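Local coordinates for protein cyclic nucleotide-gated potassium channel mll3241 (Mesorhizobium loti, PDB 4MUV) that forms a potassium channel of the bacterial membrane that opens when cyclic AMP binds to its cytoplasmic domain, at residues Arg58-Val63 against Ala81-Met86. The protein carries 3 engineered substitutions. Residues are numbered along the deposited sequence; the frame is centred on the assembly and turned at random.
With PCG (cyclic guanosine monophosphate), chain C.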
loop_
_atom_site.group_PDB
_atom_site.type_symbol
_atom_site.label_atom_id
_atom_site.label_comp_id
_atom_site.label_asym_id
_atom_site.label_seq_id
_atom_site.Cartn_x
_atom_site.Cartn_y
_atom_site.Cartn_z
ATOM N N ARG A 58 4.597 -6.970 -1.234
ATOM C CA ARG A 58 3.533 -6.114 -1.731
ATOM C C ARG A 58 3.410 -4.882 -0.857
ATOM O O ARG A 58 3.993 -4.806 0.223
ATOM C CB ARG A 58 2.224 -6.879 -1.715
ATOM C CG ARG A 58 1.763 -7.212 -0.314
ATOM C CD ARG A 58 0.806 -8.376 -0.280
ATOM N NE ARG A 58 1.477 -9.606 -0.646
ATOM C CZ ARG A 58 0.862 -10.742 -0.942
ATOM N NH1 ARG A 58 -0.463 -10.823 -0.912
ATOM N NH2 ARG A 58 1.578 -11.801 -1.267
ATOM N N MET A 59 2.662 -3.896 -1.334
ATOM C CA MET A 59 2.299 -2.754 -0.496
ATOM C C MET A 59 0.808 -2.500 -0.648
ATOM O O MET A 59 0.126 -3.183 -1.425
ATOM C CB MET A 59 3.123 -1.504 -0.802
ATOM C CG MET A 59 2.854 -0.921 -2.164
ATOM S SD MET A 59 3.515 0.741 -2.385
ATOM C CE MET A 59 2.472 1.653 -1.254
ATOM N N PHE A 60 0.304 -1.544 0.124
ATOM C CA PHE A 60 -1.129 -1.386 0.314
ATOM C C PHE A 60 -1.503 0.090 0.326
ATOM O O PHE A 60 -0.818 0.916 0.952
ATOM C CB PHE A 60 -1.558 -1.978 1.640
ATOM C CG PHE A 60 -1.196 -3.425 1.811
ATOM C CD1 PHE A 60 -2.072 -4.416 1.410
ATOM C CD2 PHE A 60 -0.009 -3.786 2.409
ATOM C CE1 PHE A 60 -1.764 -5.751 1.572
ATOM C CE2 PHE A 60 0.317 -5.128 2.579
ATOM C CZ PHE A 60 -0.566 -6.109 2.159
ATOM N N PHE A 61 -2.606 0.418 -0.355
ATOM C CA PHE A 61 -3.214 1.749 -0.341
ATOM C C PHE A 61 -4.492 1.653 0.459
ATOM O O PHE A 61 -5.362 0.845 0.169
ATOM C CB PHE A 61 -3.482 2.213 -1.770
ATOM C CG PHE A 61 -2.227 2.306 -2.562
ATOM C CD1 PHE A 61 -1.724 1.201 -3.212
ATOM C CD2 PHE A 61 -1.505 3.487 -2.595
ATOM C CE1 PHE A 61 -0.542 1.282 -3.899
ATOM C CE2 PHE A 61 -0.306 3.559 -3.268
ATOM C CZ PHE A 61 0.172 2.455 -3.925
ATOM N N VAL A 62 -4.607 2.484 1.499
ATOM C CA VAL A 62 -5.819 2.481 2.325
ATOM C C VAL A 62 -6.910 3.261 1.604
ATOM O O VAL A 62 -6.695 4.400 1.179
ATOM C CB VAL A 62 -5.576 3.124 3.702
ATOM C CG1 VAL A 62 -6.820 3.081 4.548
ATOM C CG2 VAL A 62 -4.431 2.430 4.426
ATOM N N VAL A 63 -8.087 2.653 1.445
ATOM C CA VAL A 63 -9.158 3.305 0.703
ATOM C C VAL A 63 -10.450 3.464 1.481
ATOM O O VAL A 63 -11.246 4.302 1.090
ATOM C CB VAL A 63 -9.345 2.664 -0.724
ATOM C CG1 VAL A 63 -8.157 3.007 -1.638
ATOM C CG2 VAL A 63 -9.521 1.182 -0.668
ATOM N N ALA A 81 -3.818 7.111 2.417
ATOM C CA ALA A 81 -2.483 6.768 2.890
ATOM C C ALA A 81 -2.033 5.451 2.301
ATOM O O ALA A 81 -2.838 4.713 1.739
ATOM C CB ALA A 81 -2.472 6.704 4.426
ATOM N N PHE A 82 -0.759 5.129 2.486
ATOM C CA PHE A 82 -0.221 3.859 1.987
ATOM C C PHE A 82 0.858 3.365 2.928
ATOM O O PHE A 82 1.442 4.129 3.700
ATOM C CB PHE A 82 0.287 3.958 0.543
ATOM C CG PHE A 82 1.320 5.020 0.338
ATOM C CD1 PHE A 82 2.642 4.824 0.715
ATOM C CD2 PHE A 82 0.982 6.227 -0.253
ATOM C CE1 PHE A 82 3.599 5.796 0.528
ATOM C CE2 PHE A 82 1.938 7.213 -0.439
ATOM C CZ PHE A 82 3.257 6.985 -0.047
ATOM N N PHE A 83 1.078 2.059 2.896
ATOM C CA PHE A 83 2.108 1.422 3.711
ATOM C C PHE A 83 2.621 0.166 3.023
ATOM O O PHE A 83 1.954 -0.407 2.165
ATOM C CB PHE A 83 1.560 1.129 5.109
ATOM C CG PHE A 83 0.443 0.131 5.142
ATOM C CD1 PHE A 83 -0.869 0.532 5.006
ATOM C CD2 PHE A 83 0.702 -1.210 5.343
ATOM C CE1 PHE A 83 -1.895 -0.402 5.036
ATOM C CE2 PHE A 83 -0.325 -2.137 5.368
ATOM C CZ PHE A 83 -1.613 -1.742 5.220
ATOM N N GLY A 84 3.818 -0.264 3.440
ATOM C CA GLY A 84 4.465 -1.440 2.874
ATOM C C GLY A 84 5.489 -1.135 1.805
ATOM O O GLY A 84 6.150 -2.042 1.307
ATOM N N GLU A 85 5.630 0.148 1.465
ATOM C CA GLU A 85 6.613 0.549 0.462
ATOM C C GLU A 85 8.052 0.343 0.921
ATOM O O GLU A 85 8.923 0.100 0.114
ATOM C CB GLU A 85 6.429 2.021 0.051
ATOM C CG GLU A 85 6.832 3.097 1.073
ATOM C CD GLU A 85 5.925 3.112 2.304
ATOM O OE1 GLU A 85 4.733 2.735 2.183
ATOM O OE2 GLU A 85 6.402 3.484 3.395
ATOM N N MET A 86 8.316 0.409 2.217
ATOM C CA MET A 86 9.702 0.407 2.664
ATOM C C MET A 86 10.404 -0.891 2.326
ATOM O O MET A 86 11.541 -0.871 1.858
ATOM C CB MET A 86 9.794 0.715 4.159
ATOM C CG MET A 86 9.405 2.144 4.491
ATOM S SD MET A 86 9.143 2.480 6.242
ATOM C CE MET A 86 10.836 2.426 6.808
HETATM P PA PCG C . 7.302 -1.782 5.638
HETATM O O1A PCG C . 7.386 -2.527 4.322
HETATM O O2A PCG C . 8.553 -1.703 6.439
HETATM O "O5'" PCG C . 6.200 -2.440 6.499
HETATM C "C5'" PCG C . 5.680 -1.773 7.558
HETATM C "C4'" PCG C . 5.184 -0.403 7.062
HETATM O "O4'" PCG C . 4.533 0.507 8.025
HETATM C "C3'" PCG C . 6.238 0.306 6.531
HETATM O "O3'" PCG C . 6.781 -0.314 5.324
HETATM C "C2'" PCG C . 5.582 1.728 6.303
HETATM O "O2'" PCG C . 5.018 1.776 4.993
HETATM C "C1'" PCG C . 4.592 1.829 7.296
HETATM N N9 PCG C . 4.757 2.864 8.274
HETATM C C8 PCG C . 3.932 3.941 8.491
HETATM N N7 PCG C . 4.438 4.771 9.405
HETATM C C5 PCG C . 5.628 4.201 9.788
HETATM C C6 PCG C . 6.625 4.626 10.733
HETATM O O6 PCG C . 6.575 5.666 11.434
HETATM N N1 PCG C . 7.699 3.776 10.842
HETATM C C2 PCG C . 7.865 2.629 10.082
HETATM N N2 PCG C . 8.971 1.883 10.261
HETATM N N3 PCG C . 6.938 2.190 9.172
HETATM C C4 PCG C . 5.821 3.047 9.068
HETATM O O HOH W 1 -4.467 5.365 -0.597
#
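F60 and F83 form an antiparallel hydrogen-bonded pair between strand 58-64 and the short strand 82-83. F60 N donates to F83 O and F83 N to F60 O, each at 2.9 Å. V62 N extends the ladder to A81 O. One water donates to both V62 O and A81 O and so links the two backbones beside the V62-A81 bond.

The rings of F60 and F83 lie on one face of the sheet. Their planes are near parallel, 22° apart, but slid so far that they barely overlap. F60 CB sits over a face of the F83 ring as a CH-pi contact, 3.9 Å from its centroid. V62 CG2 meets the edge of the same ring at CE1, near the ring plane. I49 touches both phenylalanines.

The pairing belongs to the beta roll of a cyclic nucleotide-binding domain. Strand 82-83 is an edge strand here and leads through G84 into helix 85-90, the helical part of the phosphate-binding cassette.

On the other face, M59 CE packs against F82 CB at 3.6 Å. The F61 ring reaches the same carbon through CD2. F82 CG lies between its backbone N and carbonyl carbon (chi1 56°), which carries the ring away from strand 58-64 toward helix 122-139, where it meets F128 edge-to-face.

G84 N donates to O2' of cyclic GMP at 2.8 Å. That hydroxyl donates in turn to E85 OE2, 2.7 Å away. R135 forms a salt bridge with the same carboxylate oxygen and probably steadies its position. M86 CB packs on the ligand, 3.4 Å from its O3'.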